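PDB 1WPX: carboxypeptidase Y inhibitor from Saccharomyces cerevisiae, which inhibits the vacuolar serine protease carboxypeptidase Y specifically and potently and belongs to the phosphatidylethanolamine-binding protein family. Local coordinates for residues G199-A202 with K203-N206. Sequence-based numbering, arbitrary orientation.
Sequences GKWA and KENN
K203 N meets G199 O at 3.2 Å, the i to i+4 bond expected of an alpha helix; its second approach, to K200 O, is bent and weak. CB and CG of K203 pack beside the same G199 carbonyl, while the amine continues outward from the helix. E204 N then donates to K200 O in a nearly straight bond of 3.2 Å (170°). The E204 side chain starts with CG between its own backbone N and carbonyl carbon (chi1 56°), a torsion that turns it back along the helix and sets CG against both K200 O and W201 O, at 3.4 Å each. Its carboxylate stays 4.9 Å from the K200 amine, measured OE1 to NZ, too long for a salt bridge; OE2 is bonded instead to S181 OG. N205 ND2 donates to W201 O over 2.8 Å, and lies 3.3 Å above the W201 indole plane, displaced toward the rim, with the amide and ring planes 61° apart. N205 ND2 also bonds S181 OG, and W201 NE1 reaches S181 O, tying amide and indole to one residue. N205 N gives A202 O a weak bond. N206, with positive phi, is the C' residue of a Schellman motif: its N bonds K203 O at 3.1 Å, and L207 N returns to A202 O. The motif ends helix 198-203 and turns the chain toward strand 208-217, which pairs antiparallel with strand 162-170, while W201 meets the W189 ring in the preceding loop.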
ATOM      1  N   GLY B 199      22.102 -17.662 -13.943  1.00 44.37           N
ATOM      2  CA  GLY B 199      22.686 -16.833 -14.979  1.00 45.03           C
ATOM      3  C   GLY B 199      23.510 -17.654 -15.947  1.00 46.38           C
ATOM      4  O   GLY B 199      23.299 -17.589 -17.154  1.00 48.06           O
ATOM      5  N   LYS B 200      24.447 -18.424 -15.407  1.00 48.00           N
ATOM      6  CA  LYS B 200      25.326 -19.284 -16.194  1.00 50.26           C
ATOM      7  C   LYS B 200      24.522 -20.310 -16.996  1.00 50.45           C
ATOM      8  O   LYS B 200      24.637 -20.393 -18.224  1.00 50.50           O
ATOM      9  CB  LYS B 200      26.290 -20.017 -15.259  1.00 52.85           C
ATOM     10  CG  LYS B 200      27.277 -20.944 -15.944  1.00 56.76           C
ATOM     11  CD  LYS B 200      28.255 -20.147 -16.787  1.00 61.08           C
ATOM     12  CE  LYS B 200      29.416 -21.000 -17.272  1.00 61.75           C
ATOM     13  NZ  LYS B 200      30.396 -20.160 -18.021  1.00 62.98           N
ATOM     14  N   TRP B 201      23.707 -21.082 -16.283  1.00 48.85           N
ATOM     15  CA  TRP B 201      22.881 -22.129 -16.877  1.00 48.09           C
ATOM     16  C   TRP B 201      21.881 -21.631 -17.920  1.00 47.44           C
ATOM     17  O   TRP B 201      21.684 -22.278 -18.948  1.00 48.01           O
ATOM     18  CB  TRP B 201      22.125 -22.874 -15.775  1.00 46.83           C
ATOM     19  CG  TRP B 201      21.414 -24.097 -16.247  1.00 45.74           C
ATOM     20  CD1 TRP B 201      21.977 -25.290 -16.591  1.00 46.67           C
ATOM     21  CD2 TRP B 201      19.998 -24.257 -16.412  1.00 45.13           C
ATOM     22  NE1 TRP B 201      20.999 -26.188 -16.956  1.00 45.53           N
ATOM     23  CE2 TRP B 201      19.776 -25.580 -16.857  1.00 44.91           C
ATOM     24  CE3 TRP B 201      18.895 -23.414 -16.228  1.00 43.74           C
ATOM     25  CZ2 TRP B 201      18.498 -26.077 -17.120  1.00 43.81           C
ATOM     26  CZ3 TRP B 201      17.624 -23.909 -16.490  1.00 42.99           C
ATOM     27  CH2 TRP B 201      17.438 -25.229 -16.930  1.00 44.12           C
ATOM     28  N   ALA B 202      21.247 -20.492 -17.658  1.00 46.26           N
ATOM     29  CA  ALA B 202      20.263 -19.946 -18.588  1.00 46.34           C
ATOM     30  C   ALA B 202      20.899 -19.514 -19.903  1.00 46.89           C
ATOM     31  O   ALA B 202      20.296 -19.654 -20.968  1.00 46.23           O
ATOM     32  CB  ALA B 202      19.534 -18.771 -17.953  1.00 44.55           C
ATOM     33  N   LYS B 203      22.116 -18.988 -19.825  1.00 48.19           N
ATOM     34  CA  LYS B 203      22.820 -18.533 -21.015  1.00 49.36           C
ATOM     35  C   LYS B 203      23.297 -19.671 -21.901  1.00 48.67           C
ATOM     36  O   LYS B 203      23.090 -19.641 -23.113  1.00 47.86           O
ATOM     37  CB  LYS B 203      24.011 -17.654 -20.629  1.00 51.75           C
ATOM     38  CG  LYS B 203      23.661 -16.187 -20.485  1.00 56.63           C
ATOM     39  CD  LYS B 203      23.176 -15.612 -21.820  1.00 60.90           C
ATOM     40  CE  LYS B 203      22.733 -14.149 -21.690  1.00 62.93           C
ATOM     41  NZ  LYS B 203      22.271 -13.565 -22.989  1.00 63.62           N
ATOM     42  N   GLU B 204      23.934 -20.675 -21.308  1.00 48.18           N
ATOM     43  CA  GLU B 204      24.425 -21.788 -22.106  1.00 48.22           C
ATOM     44  C   GLU B 204      23.296 -22.618 -22.702  1.00 47.52           C
ATOM     45  O   GLU B 204      23.537 -23.535 -23.476  1.00 49.42           O
ATOM     46  CB  GLU B 204      25.375 -22.679 -21.285  1.00 48.61           C
ATOM     47  CG  GLU B 204      24.819 -23.253 -19.991  1.00 50.82           C
ATOM     48  CD  GLU B 204      25.866 -24.057 -19.216  1.00 51.74           C
ATOM     49  OE1 GLU B 204      26.974 -23.528 -18.977  1.00 51.83           O
ATOM     50  OE2 GLU B 204      25.582 -25.214 -18.842  1.00 51.89           O
ATOM     51  N   ASN B 205      22.057 -22.285 -22.358  1.00 45.88           N
ATOM     52  CA  ASN B 205      20.919 -23.019 -22.885  1.00 43.03           C
ATOM     53  C   ASN B 205      19.970 -22.128 -23.675  1.00 42.53           C
ATOM     54  O   ASN B 205      18.856 -22.522 -24.000  1.00 43.76           O
ATOM     55  CB  ASN B 205      20.176 -23.715 -21.747  1.00 42.58           C
ATOM     56  CG  ASN B 205      20.923 -24.926 -21.223  1.00 41.24           C
ATOM     57  OD1 ASN B 205      21.116 -25.903 -21.944  1.00 40.19           O
ATOM     58  ND2 ASN B 205      21.349 -24.868 -19.962  1.00 39.29           N
ATOM     59  N   ASN B 206      20.418 -20.918 -23.975  1.00 41.47           N
ATOM     60  CA  ASN B 206      19.627 -19.979 -24.751  1.00 41.90           C
ATOM     61  C   ASN B 206      18.215 -19.739 -24.244  1.00 40.72           C
ATOM     62  O   ASN B 206      17.284 -19.653 -25.040  1.00 40.40           O
ATOM     63  CB  ASN B 206      19.557 -20.457 -26.197  1.00 45.18           C
ATOM     64  CG  ASN B 206      20.928 -20.633 -26.812  1.00 49.24           C
ATOM     65  OD1 ASN B 206      21.147 -21.538 -27.618  1.00 50.95           O
ATOM     66  ND2 ASN B 206      21.863 -19.757 -26.443  1.00 50.95           N
TER